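Local coordinates for protein succinyl-CoA ligase (ADP-forming) subunit alpha (Methanosaeta concilii, PDB 6HXI) that carries a CoA-ligase family region and a region related to the C-terminal domain of citrate synthase, binds coenzyme A, and assembles with the chain of Citrate lyase, at residues 9-14 against 35-40; 244-249 against 295-300; 120-125 against 205-210. One frame throughout, in Å; residues are numbered along the deposited sequence.

Contact 1: residues 9-14 against 35-40; sequences FDINTK and CKRSSP
The carbonyl oxygen of I11 sits over the middle of the flat R37 guanidinium, with I11 O only 3.1 Å from R37 CZ. From above the plane the angles are too poor for hydrogen bonding, so this is a polar contact with the charged face. The bonds leave from its N-H groups, somewhat tilted from the plane. R37 NH2 donates to T13 O at 3.1 Å, coming in from above that carbonyl's plane, and NH1 adds a weak bond to the same oxygen; the stronger partner of NH1 is A148 O. Along the NE edge, R37 NE reaches back to S39 O at 3.0 Å, almost straight down the carbonyl bond. A bend at chi3 (51°) swings the group over to 9-14, and this set of carbonyls fixes its rotation. Nearer the backbone, R37 CG packs on I11 CG1 at 3.7 Å, the two side chains running in opposite directions. K14 makes the second bridge: its NZ donates to P40 O at 2.8 Å, in the carbonyl plane, and to S39 OG at 2.9 Å. D10 to T13 form a type I turn that contains an Asx turn from D10 OD1 to N12 N, while K36 ends helix 22-34 in a Schellman motif. The two loops lead into the neighbouring parallel strands 15-18 and 42-46, joined by helix 22-34, as in the opening beta-alpha-beta unit of a Rossmann-like fold.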
ATOM      1  N   PHE B   9      48.642   8.374  28.691  1.00 57.30           N
ATOM      2  CA  PHE B   9      47.827   9.114  27.724  1.00 55.85           C
ATOM      3  C   PHE B   9      48.253  10.526  27.603  1.00 60.85           C
ATOM      4  O   PHE B   9      48.595  11.159  28.597  1.00 62.51           O
ATOM      5  CB  PHE B   9      46.354   9.169  28.119  1.00 55.66           C
ATOM      6  CG  PHE B   9      45.822   7.964  28.821  1.00 55.84           C
ATOM      7  CD1 PHE B   9      45.670   6.762  28.146  1.00 58.16           C
ATOM      8  CD2 PHE B   9      45.429   8.035  30.148  1.00 59.21           C
ATOM      9  CE1 PHE B   9      45.170   5.635  28.798  1.00 59.28           C
ATOM     10  CE2 PHE B   9      44.930   6.909  30.805  1.00 61.98           C
ATOM     11  CZ  PHE B   9      44.818   5.713  30.127  1.00 59.30           C
ATOM     12  N   ASP B  10      48.106  11.062  26.405  1.00 56.80           N
ATOM     13  CA  ASP B  10      48.364  12.462  26.128  1.00 57.78           C
ATOM     14  C   ASP B  10      47.236  13.024  25.266  1.00 60.50           C
ATOM     15  O   ASP B  10      46.221  12.350  25.022  1.00 57.44           O
ATOM     16  CB  ASP B  10      49.765  12.681  25.509  1.00 61.79           C
ATOM     17  CG  ASP B  10      50.097  11.860  24.271  1.00 76.70           C
ATOM     18  OD1 ASP B  10      49.240  11.785  23.347  1.00 74.72           O
ATOM     19  OD2 ASP B  10      51.252  11.365  24.179  1.00 89.22           O
ATOM     20  N   ILE B  11      47.421  14.260  24.808  1.00 57.39           N
ATOM     21  CA  ILE B  11      46.475  14.988  23.994  1.00 56.37           C
ATOM     22  C   ILE B  11      46.382  14.389  22.576  1.00 58.56           C
ATOM     23  O   ILE B  11      45.472  14.743  21.841  1.00 57.69           O
ATOM     24  CB  ILE B  11      46.826  16.502  24.052  1.00 60.63           C
ATOM     25  CG1 ILE B  11      45.591  17.368  23.727  1.00 61.27           C
ATOM     26  CG2 ILE B  11      48.046  16.859  23.198  1.00 63.33           C
ATOM     27  CD1 ILE B  11      45.405  18.639  24.581  1.00 70.71           C
ATOM     28  N   ASN B  12      47.300  13.469  22.206  1.00 55.41           N
ATOM     29  CA  ASN B  12      47.272  12.809  20.892  1.00 55.58           C
ATOM     30  C   ASN B  12      46.778  11.349  20.959  1.00 56.35           C
ATOM     31  O   ASN B  12      46.698  10.678  19.922  1.00 57.22           O
ATOM     32  CB  ASN B  12      48.623  12.911  20.182  1.00 61.82           C
ATOM     33  CG  ASN B  12      49.074  14.331  19.947  1.00 87.91           C
ATOM     34  OD1 ASN B  12      48.452  15.091  19.195  1.00 80.83           O
ATOM     35  ND2 ASN B  12      50.156  14.720  20.613  1.00 78.67           N
ATOM     36  N   THR B  13      46.422  10.874  22.168  1.00 49.47           N
ATOM     37  CA  THR B  13      45.884   9.522  22.405  1.00 47.05           C
ATOM     38  C   THR B  13      44.562   9.300  21.656  1.00 47.30           C
ATOM     39  O   THR B  13      43.643  10.110  21.756  1.00 45.54           O
ATOM     40  CB  THR B  13      45.729   9.284  23.897  1.00 47.30           C
ATOM     41  OG1 THR B  13      47.025   9.296  24.483  1.00 49.39           O
ATOM     42  CG2 THR B  13      45.034   7.987  24.222  1.00 43.76           C
ATOM     43  N   LYS B  14      44.508   8.207  20.902  1.00 44.09           N
ATOM     44  CA  LYS B  14      43.358   7.730  20.142  1.00 43.07           C
ATOM     45  C   LYS B  14      42.964   6.362  20.715  1.00 45.73           C
ATOM     46  O   LYS B  14      43.829   5.544  21.075  1.00 45.95           O
ATOM     47  CB  LYS B  14      43.677   7.666  18.640  1.00 45.80           C
ATOM     48  CG  LYS B  14      43.757   9.030  17.976  1.00 52.80           C
ATOM     49  CD  LYS B  14      42.384   9.670  17.789  1.00 54.39           C
ATOM     50  CE  LYS B  14      42.436  10.813  16.813  1.00 71.65           C
ATOM     51  NZ  LYS B  14      41.078  11.190  16.351  1.00 83.30           N
ATOM     52  N   CYS B  35      38.733  20.461  26.666  1.00 48.44           N
ATOM     53  CA  CYS B  35      40.198  20.479  26.747  1.00 48.52           C
ATOM     54  C   CYS B  35      40.833  21.153  25.549  1.00 52.40           C
ATOM     55  O   CYS B  35      42.058  21.300  25.503  1.00 50.93           O
ATOM     56  CB  CYS B  35      40.738  19.066  26.932  1.00 47.72           C
ATOM     57  SG  CYS B  35      40.333  18.350  28.535  1.00 50.67           S
ATOM     58  N   LYS B  36      39.993  21.530  24.563  1.00 50.61           N
ATOM     59  CA  LYS B  36      40.379  22.202  23.321  1.00 52.56           C
ATOM     60  C   LYS B  36      41.230  21.293  22.433  1.00 57.32           C
ATOM     61  O   LYS B  36      42.088  21.785  21.699  1.00 60.40           O
ATOM     62  CB  LYS B  36      41.056  23.578  23.590  1.00 56.99           C
ATOM     63  CG  LYS B  36      40.206  24.541  24.412  1.00 75.10           C
ATOM     64  CD  LYS B  36      40.731  25.970  24.323  1.00 91.53           C
ATOM     65  CE  LYS B  36      39.621  26.980  24.098  1.00105.42           C
ATOM     66  NZ  LYS B  36      38.954  26.825  22.766  1.00112.01           N
ATOM     67  N   ARG B  37      40.987  19.968  22.495  1.00 51.08           N
ATOM     68  CA  ARG B  37      41.691  18.974  21.691  1.00 51.10           C
ATOM     69  C   ARG B  37      41.424  19.204  20.216  1.00 57.52           C
ATOM     70  O   ARG B  37      40.327  19.643  19.842  1.00 56.19           O
ATOM     71  CB  ARG B  37      41.268  17.538  22.064  1.00 47.89           C
ATOM     72  CG  ARG B  37      41.967  16.965  23.293  1.00 57.31           C
ATOM     73  CD  ARG B  37      41.723  15.466  23.463  1.00 57.92           C
ATOM     74  NE  ARG B  37      42.014  14.719  22.236  1.00 57.86           N
ATOM     75  CZ  ARG B  37      42.652  13.556  22.184  1.00 60.04           C
ATOM     76  NH1 ARG B  37      43.079  12.974  23.301  1.00 42.36           N
ATOM     77  NH2 ARG B  37      42.889  12.976  21.017  1.00 44.91           N
ATOM     78  N   SER B  38      42.430  18.920  19.377  1.00 57.81           N
ATOM     79  CA  SER B  38      42.309  19.087  17.929  1.00 59.63           C
ATOM     80  C   SER B  38      41.399  18.021  17.360  1.00 62.72           C
ATOM     81  O   SER B  38      40.520  18.328  16.554  1.00 62.60           O
ATOM     82  CB  SER B  38      43.678  19.064  17.249  1.00 66.45           C
ATOM     83  OG  SER B  38      44.535  18.053  17.759  1.00 77.48           O
ATOM     84  N   SER B  39      41.559  16.783  17.834  1.00 57.96           N
ATOM     85  CA  SER B  39      40.753  15.667  17.355  1.00 56.75           C
ATOM     86  C   SER B  39      40.040  14.901  18.489  1.00 53.79           C
ATOM     87  O   SER B  39      40.549  14.866  19.616  1.00 52.88           O
ATOM     88  CB  SER B  39      41.630  14.705  16.545  1.00 63.69           C
ATOM     89  OG  SER B  39      40.869  13.985  15.586  1.00 75.66           O
ATOM     90  N   PRO B  40      38.913  14.203  18.195  1.00 46.66           N
ATOM     91  CA  PRO B  40      38.295  13.353  19.224  1.00 44.82           C
ATOM     92  C   PRO B  40      39.265  12.250  19.690  1.00 50.87           C
ATOM     93  O   PRO B  40      40.112  11.795  18.916  1.00 52.01           O
ATOM     94  CB  PRO B  40      37.109  12.737  18.478  1.00 44.74           C
ATOM     95  CG  PRO B  40      36.817  13.693  17.373  1.00 49.11           C
ATOM     96  CD  PRO B  40      38.162  14.108  16.922  1.00 46.49           C
TER

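Contact 2: residues 244-249 against 295-300; sequences QALKEK and RQAGAY
Two helix ends meet here, that of 239-247 and that of 287-297, and the backbones come closest at K247 and A297, whose CA atoms are 5.6 Å apart. The first helix runs out at E248, whose N still bonds to Q244 O. The second closes with a Schellman motif: G298 takes a positive phi of 102°, at which a beta carbon would run into the carbonyl oxygen of A297, so glycine suits the place, and its N turns back to R295 O at 3.2 Å. The chain then leaves in an extended path through A299. Between the two segments the contact is made mostly of methyls. L246 points at the other segment, and its CD2 branch lies against two alanines, 3.8 Å from A297 CB and 3.7 Å from A299 CB, so that this one methyl touches both the last turn of the helix and the chain that leaves it. K247 comes alongside that last turn. Its CG is anti to the carbonyl carbon (chi1 -84°), and a bend at chi4 (73°) brings NZ to 3.6 Å from A297 CB. L246 also rests on I251, in the loop that follows its helix. Beyond A299, the backbone of Y300 bonds to L255 and A257 of strand 255-260, and its ring packs on M311, V315 and M318 of helix 308-322.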
ATOM      1  N   GLN B 244      57.995  -0.659  50.148  1.00 67.49           N
ATOM      2  CA  GLN B 244      59.317  -1.227  49.857  1.00 69.15           C
ATOM      3  C   GLN B 244      60.074  -0.356  48.863  1.00 73.72           C
ATOM      4  O   GLN B 244      61.281  -0.174  49.023  1.00 75.19           O
ATOM      5  CB  GLN B 244      59.225  -2.673  49.352  1.00 69.98           C
ATOM      6  CG  GLN B 244      60.566  -3.412  49.461  1.00 96.32           C
ATOM      7  CD  GLN B 244      60.411  -4.904  49.590  1.00120.76           C
ATOM      8  OE1 GLN B 244      59.988  -5.600  48.654  1.00113.20           O
ATOM      9  NE2 GLN B 244      60.788  -5.428  50.750  1.00115.85           N
ATOM     10  N   ALA B 245      59.358   0.212  47.861  1.00 68.27           N
ATOM     11  CA  ALA B 245      59.956   1.104  46.869  1.00 68.25           C
ATOM     12  C   ALA B 245      60.358   2.441  47.504  1.00 73.09           C
ATOM     13  O   ALA B 245      61.389   3.007  47.144  1.00 73.40           O
ATOM     14  CB  ALA B 245      59.001   1.319  45.718  1.00 66.56           C
ATOM     15  N   LEU B 246      59.561   2.903  48.479  1.00 69.95           N
ATOM     16  CA  LEU B 246      59.759   4.111  49.273  1.00 71.63           C
ATOM     17  C   LEU B 246      61.006   3.912  50.169  1.00 82.09           C
ATOM     18  O   LEU B 246      61.810   4.840  50.321  1.00 84.83           O
ATOM     19  CB  LEU B 246      58.492   4.295  50.134  1.00 70.44           C
ATOM     20  CG  LEU B 246      57.932   5.692  50.410  1.00 74.19           C
ATOM     21  CD1 LEU B 246      57.813   6.517  49.167  1.00 73.09           C
ATOM     22  CD2 LEU B 246      56.568   5.585  51.039  1.00 72.98           C
ATOM     23  N   LYS B 247      61.180   2.688  50.727  1.00 79.75           N
ATOM     24  CA  LYS B 247      62.317   2.321  51.568  1.00 82.56           C
ATOM     25  C   LYS B 247      63.617   2.195  50.758  1.00 89.43           C
ATOM     26  O   LYS B 247      64.669   2.617  51.235  1.00 92.51           O
ATOM     27  CB  LYS B 247      62.030   1.020  52.335  1.00 85.50           C
ATOM     28  CG  LYS B 247      61.246   1.225  53.626  1.00 99.02           C
ATOM     29  CD  LYS B 247      60.765  -0.088  54.233  1.00105.27           C
ATOM     30  CE  LYS B 247      60.328   0.058  55.673  1.00120.89           C
ATOM     31  NZ  LYS B 247      59.021   0.758  55.813  1.00128.41           N
ATOM     32  N   GLU B 248      63.536   1.633  49.536  1.00 84.96           N
ATOM     33  CA  GLU B 248      64.657   1.426  48.599  1.00 85.39           C
ATOM     34  C   GLU B 248      65.023   2.704  47.800  1.00 88.61           C
ATOM     35  O   GLU B 248      65.786   2.622  46.829  1.00 88.50           O
ATOM     36  CB  GLU B 248      64.325   0.266  47.629  1.00 85.39           C
ATOM     37  CG  GLU B 248      64.429  -1.115  48.262  1.00 97.86           C
ATOM     38  CD  GLU B 248      63.590  -2.226  47.654  1.00117.22           C
ATOM     39  OE1 GLU B 248      62.813  -1.953  46.709  1.00101.53           O
ATOM     40  OE2 GLU B 248      63.694  -3.373  48.148  1.00113.84           O
ATOM     41  N   LYS B 249      64.461   3.874  48.198  1.00 84.27           N
ATOM     42  CA  LYS B 249      64.649   5.198  47.581  1.00 83.59           C
ATOM     43  C   LYS B 249      64.277   5.231  46.073  1.00 84.14           C
ATOM     44  O   LYS B 249      64.828   6.036  45.320  1.00 83.76           O
ATOM     45  CB  LYS B 249      66.073   5.737  47.840  1.00 87.86           C
ATOM     46  CG  LYS B 249      66.313   6.228  49.261  1.00 98.69           C
ATOM     47  CD  LYS B 249      67.700   6.883  49.384  1.00104.00           C
ATOM     48  CE  LYS B 249      68.065   7.208  50.806  1.00111.71           C
ATOM     49  NZ  LYS B 249      69.512   7.543  50.951  1.00120.38           N
ATOM     50  N   ARG B 295      53.732   5.356  57.248  1.00 68.08           N
ATOM     51  CA  ARG B 295      54.282   6.427  58.084  1.00 71.47           C
ATOM     52  C   ARG B 295      55.796   6.222  58.273  1.00 79.13           C
ATOM     53  O   ARG B 295      56.570   7.141  58.005  1.00 79.52           O
ATOM     54  CB  ARG B 295      53.576   6.457  59.450  1.00 75.86           C
ATOM     55  CG  ARG B 295      52.707   7.681  59.681  1.00 88.58           C
ATOM     56  CD  ARG B 295      51.926   7.582  60.981  1.00 98.70           C
ATOM     57  NE  ARG B 295      50.742   6.724  60.855  1.00107.31           N
ATOM     58  CZ  ARG B 295      49.498   7.166  60.663  1.00120.47           C
ATOM     59  NH1 ARG B 295      49.253   8.469  60.573  1.00110.77           N
ATOM     60  NH2 ARG B 295      48.491   6.309  60.571  1.00 98.89           N
ATOM     61  N   GLN B 296      56.195   4.983  58.656  1.00 77.86           N
ATOM     62  CA  GLN B 296      57.571   4.526  58.898  1.00 80.52           C
ATOM     63  C   GLN B 296      58.472   4.552  57.654  1.00 84.81           C
ATOM     64  O   GLN B 296      59.693   4.616  57.796  1.00 85.62           O
ATOM     65  CB  GLN B 296      57.565   3.116  59.515  1.00 82.61           C
ATOM     66  CG  GLN B 296      57.083   3.077  60.965  1.00109.22           C
ATOM     67  CD  GLN B 296      56.745   1.682  61.426  1.00136.68           C
ATOM     68  OE1 GLN B 296      57.602   0.793  61.486  1.00138.48           O
ATOM     69  NE2 GLN B 296      55.490   1.467  61.790  1.00126.29           N
ATOM     70  N   ALA B 297      57.878   4.482  56.446  1.00 80.71           N
ATOM     71  CA  ALA B 297      58.608   4.514  55.169  1.00 79.99           C
ATOM     72  C   ALA B 297      58.935   5.942  54.678  1.00 84.09           C
ATOM     73  O   ALA B 297      59.722   6.099  53.744  1.00 85.02           O
ATOM     74  CB  ALA B 297      57.842   3.748  54.104  1.00 78.27           C
ATOM     75  N   GLY B 298      58.346   6.959  55.308  1.00 79.42           N
ATOM     76  CA  GLY B 298      58.585   8.350  54.946  1.00 79.69           C
ATOM     77  C   GLY B 298      57.497   9.010  54.124  1.00 81.84           C
ATOM     78  O   GLY B 298      57.700  10.121  53.629  1.00 83.62           O
ATOM     79  N   ALA B 299      56.330   8.358  53.979  1.00 74.47           N
ATOM     80  CA  ALA B 299      55.190   8.934  53.266  1.00 71.69           C
ATOM     81  C   ALA B 299      54.476   9.948  54.189  1.00 74.88           C
ATOM     82  O   ALA B 299      54.641   9.899  55.410  1.00 76.15           O
ATOM     83  CB  ALA B 299      54.214   7.834  52.849  1.00 70.12           C
ATOM     84  N   TYR B 300      53.680  10.853  53.600  1.00 68.02           N
ATOM     85  CA  TYR B 300      52.885  11.829  54.340  1.00 66.38           C
ATOM     86  C   TYR B 300      51.515  11.170  54.565  1.00 68.27           C
ATOM     87  O   TYR B 300      50.738  10.982  53.618  1.00 65.51           O
ATOM     88  CB  TYR B 300      52.800  13.148  53.554  1.00 66.07           C
ATOM     89  CG  TYR B 300      54.144  13.826  53.417  1.00 68.60           C
ATOM     90  CD1 TYR B 300      55.031  13.464  52.405  1.00 70.88           C
ATOM     91  CD2 TYR B 300      54.544  14.812  54.314  1.00 71.01           C
ATOM     92  CE1 TYR B 300      56.292  14.056  52.302  1.00 75.20           C
ATOM     93  CE2 TYR B 300      55.782  15.442  54.193  1.00 73.72           C
ATOM     94  CZ  TYR B 300      56.662  15.048  53.195  1.00 82.95           C
ATOM     95  OH  TYR B 300      57.890  15.656  53.074  1.00 89.27           O
TER

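Contact 3: residues 120-125 against 205-210; sequences QSRVMA and DRYPGS
R122 stands its guanidinium on edge over the face of the Y207 ring, a cation-pi contact with CZ 4.4 Å from the ring centroid and only 7° off the normal. The two planes are 87° apart, and R122 NH2 comes 3.2 Å from Y207 CE2. Nearer the backbone, R122 CD makes a CH-pi contact with the same face. R122 is modelled in two conformers; both contacts are certain only for this one. Alongside, S121 CB touches Y207 O at 3.1 Å, and A125 CB lies 3.5 Å from both P208 O and G209 O. With glycine at 209 the backbones come close, the A125 and G209 CA atoms being 4.2 Å apart. A water accepts from S121 OG and donates to D205 OD2. Farther out, Y207 OH bonds to S124 O of the chain of Citrate lyase, while S210 OG bonds to V135 O and H215 NE2. The side chain of D205 lies about 8 Å from bound coenzyme A. Helix 118-130, the crossover between parallel strands 108-111 and 134-136, thus docks on a loop of the second sheet, a buried junction between the Rossmann-like N-terminal unit and the CoA-ligase region at the interface with the chain of Citrate lyase.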
ATOM      1  N   GLN B 120      41.413 -15.167  35.849  1.00 40.21           N
ATOM      2  CA  GLN B 120      41.349 -14.428  34.589  1.00 38.51           C
ATOM      3  C   GLN B 120      42.135 -13.114  34.686  1.00 43.03           C
ATOM      4  O   GLN B 120      42.915 -12.806  33.778  1.00 41.57           O
ATOM      5  CB  GLN B 120      39.894 -14.149  34.208  1.00 38.11           C
ATOM      6  CG  GLN B 120      39.152 -15.395  33.685  1.00 39.26           C
ATOM      7  CD  GLN B 120      37.712 -15.115  33.321  1.00 52.31           C
ATOM      8  OE1 GLN B 120      37.315 -13.981  33.045  1.00 42.57           O
ATOM      9  NE2 GLN B 120      36.880 -16.139  33.349  1.00 51.10           N
ATOM     10  N   SER B 121      41.971 -12.370  35.807  1.00 40.38           N
ATOM     11  CA  SER B 121      42.699 -11.109  36.047  1.00 39.98           C
ATOM     12  C   SER B 121      44.202 -11.352  36.149  1.00 45.71           C
ATOM     13  O   SER B 121      44.971 -10.580  35.575  1.00 47.35           O
ATOM     14  CB  SER B 121      42.176 -10.413  37.287  1.00 42.60           C
ATOM     15  OG  SER B 121      40.875  -9.957  36.984  1.00 56.73           O
ATOM     16  N   ARG B 122      44.623 -12.420  36.859  0.76 41.27           N
ATOM     17  CA  ARG B 122      46.035 -12.797  36.973  0.76 41.63           C
ATOM     18  C   ARG B 122      46.611 -13.126  35.583  0.76 45.89           C
ATOM     19  O   ARG B 122      47.720 -12.706  35.265  0.76 44.59           O
ATOM     20  CB  ARG B 122      46.207 -14.015  37.882  0.76 41.36           C
ATOM     21  CG  ARG B 122      46.064 -13.730  39.353  0.76 42.09           C
ATOM     22  CD  ARG B 122      46.630 -14.865  40.190  0.76 42.80           C
ATOM     23  NE  ARG B 122      45.824 -16.087  40.107  0.76 44.25           N
ATOM     24  CZ  ARG B 122      44.758 -16.334  40.865  0.76 53.48           C
ATOM     25  NH1 ARG B 122      44.094 -17.475  40.732  0.76 32.01           N
ATOM     26  NH2 ARG B 122      44.372 -15.460  41.787  0.76 36.30           N
ATOM     27  N   VAL B 123      45.845 -13.853  34.750  1.00 44.17           N
ATOM     28  CA  VAL B 123      46.268 -14.200  33.372  1.00 44.86           C
ATOM     29  C   VAL B 123      46.357 -12.925  32.494  1.00 50.62           C
ATOM     30  O   VAL B 123      47.286 -12.824  31.701  1.00 52.62           O
ATOM     31  CB  VAL B 123      45.429 -15.328  32.728  1.00 47.05           C
ATOM     32  CG1 VAL B 123      45.781 -15.508  31.249  1.00 46.84           C
ATOM     33  CG2 VAL B 123      45.610 -16.641  33.497  1.00 47.24           C
ATOM     34  N   MET B 124      45.448 -11.944  32.690  1.00 44.51           N
ATOM     35  CA  MET B 124      45.484 -10.680  31.944  1.00 44.29           C
ATOM     36  C   MET B 124      46.703  -9.845  32.348  1.00 47.80           C
ATOM     37  O   MET B 124      47.406  -9.341  31.472  1.00 48.99           O
ATOM     38  CB  MET B 124      44.184  -9.878  32.128  1.00 46.04           C
ATOM     39  CG  MET B 124      43.003 -10.530  31.448  1.00 51.06           C
ATOM     40  SD  MET B 124      41.496  -9.540  31.398  1.00 55.78           S
ATOM     41  CE  MET B 124      40.962  -9.621  33.077  1.00 51.49           C
ATOM     42  N   ALA B 125      46.956  -9.731  33.676  1.00 42.97           N
ATOM     43  CA  ALA B 125      48.083  -9.015  34.278  1.00 43.68           C
ATOM     44  C   ALA B 125      49.394  -9.563  33.788  1.00 50.38           C
ATOM     45  O   ALA B 125      50.237  -8.777  33.363  1.00 52.97           O
ATOM     46  CB  ALA B 125      48.023  -9.095  35.803  1.00 44.38           C
ATOM     47  N   ASP B 205      39.733  -5.231  42.910  1.00 42.26           N
ATOM     48  CA  ASP B 205      39.915  -6.665  42.864  1.00 42.17           C
ATOM     49  C   ASP B 205      41.233  -7.081  43.541  1.00 46.35           C
ATOM     50  O   ASP B 205      42.203  -6.311  43.532  1.00 47.20           O
ATOM     51  CB  ASP B 205      39.823  -7.176  41.410  1.00 43.29           C
ATOM     52  CG  ASP B 205      38.416  -7.189  40.790  1.00 52.88           C
ATOM     53  OD1 ASP B 205      37.423  -7.082  41.541  1.00 55.19           O
ATOM     54  OD2 ASP B 205      38.311  -7.342  39.566  1.00 55.53           O
ATOM     55  N   ARG B 206      41.260  -8.293  44.135  1.00 41.76           N
ATOM     56  CA  ARG B 206      42.450  -8.832  44.808  1.00 43.76           C
ATOM     57  C   ARG B 206      43.683  -8.940  43.871  1.00 47.59           C
ATOM     58  O   ARG B 206      44.811  -8.754  44.330  1.00 48.22           O
ATOM     59  CB  ARG B 206      42.144 -10.197  45.467  1.00 44.31           C
ATOM     60  CG  ARG B 206      43.160 -10.552  46.552  1.00 50.39           C
ATOM     61  CD  ARG B 206      42.750 -11.705  47.458  1.00 67.16           C
ATOM     62  NE  ARG B 206      41.710 -11.334  48.419  1.00 77.98           N
ATOM     63  CZ  ARG B 206      41.954 -10.931  49.656  1.00 87.45           C
ATOM     64  NH1 ARG B 206      40.953 -10.623  50.467  1.00 74.34           N
ATOM     65  NH2 ARG B 206      43.202 -10.833  50.095  1.00 71.71           N
ATOM     66  N   TYR B 207      43.457  -9.236  42.576  1.00 43.00           N
ATOM     67  CA  TYR B 207      44.516  -9.412  41.583  1.00 43.26           C
ATOM     68  C   TYR B 207      44.292  -8.441  40.444  1.00 47.26           C
ATOM     69  O   TYR B 207      43.569  -8.769  39.505  1.00 48.12           O
ATOM     70  CB  TYR B 207      44.576 -10.881  41.111  1.00 44.38           C
ATOM     71  CG  TYR B 207      44.829 -11.834  42.256  1.00 47.43           C
ATOM     72  CD1 TYR B 207      46.127 -12.111  42.690  1.00 50.59           C
ATOM     73  CD2 TYR B 207      43.770 -12.408  42.960  1.00 48.20           C
ATOM     74  CE1 TYR B 207      46.364 -12.949  43.783  1.00 50.54           C
ATOM     75  CE2 TYR B 207      43.997 -13.246  44.055  1.00 49.85           C
ATOM     76  CZ  TYR B 207      45.296 -13.514  44.458  1.00 54.59           C
ATOM     77  OH  TYR B 207      45.513 -14.321  45.540  1.00 55.80           O
ATOM     78  N   PRO B 208      44.806  -7.194  40.522  1.00 42.96           N
ATOM     79  CA  PRO B 208      44.509  -6.241  39.435  1.00 42.61           C
ATOM     80  C   PRO B 208      45.385  -6.466  38.201  1.00 48.53           C
ATOM     81  O   PRO B 208      46.360  -7.206  38.273  1.00 48.60           O
ATOM     82  CB  PRO B 208      44.765  -4.886  40.090  1.00 44.50           C
ATOM     83  CG  PRO B 208      45.875  -5.184  41.126  1.00 48.30           C
ATOM     84  CD  PRO B 208      45.678  -6.595  41.566  1.00 43.69           C
ATOM     85  N   GLY B 209      45.028  -5.825  37.085  1.00 44.44           N
ATOM     86  CA  GLY B 209      45.785  -5.893  35.839  1.00 44.25           C
ATOM     87  C   GLY B 209      47.115  -5.189  35.993  1.00 48.58           C
ATOM     88  O   GLY B 209      48.125  -5.616  35.422  1.00 51.22           O
ATOM     89  N   SER B 210      47.118  -4.113  36.806  1.00 42.59           N
ATOM     90  CA  SER B 210      48.292  -3.320  37.149  1.00 42.63           C
ATOM     91  C   SER B 210      48.153  -2.897  38.606  1.00 49.40           C
ATOM     92  O   SER B 210      47.051  -2.567  39.061  1.00 50.00           O
ATOM     93  CB  SER B 210      48.407  -2.088  36.254  1.00 44.38           C
ATOM     94  OG  SER B 210      47.224  -1.304  36.270  1.00 47.96           O
TER
HETATM   95  O   HOH W   1      39.345  -9.677  39.111  1.00 40.62           O

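How the contacts relate
The three contacts follow one another along the chain without nesting or crossing. Contact 1 closes first, a short loop from 9 to 40 at the start of the first sheet. Contact 3 then closes a long one, from helix 118-130 to the loop after strand 196-201, and so ties the first sheet's layer to the second. Contact 2 comes last, joining the ends of helices 239-247 and 287-297 within the CoA-ligase region. Contact 3 is the buried one, its centre 28 Å from that of contact 1 and 25 Å from that of contact 2, which lies at the surface. No two of them touch.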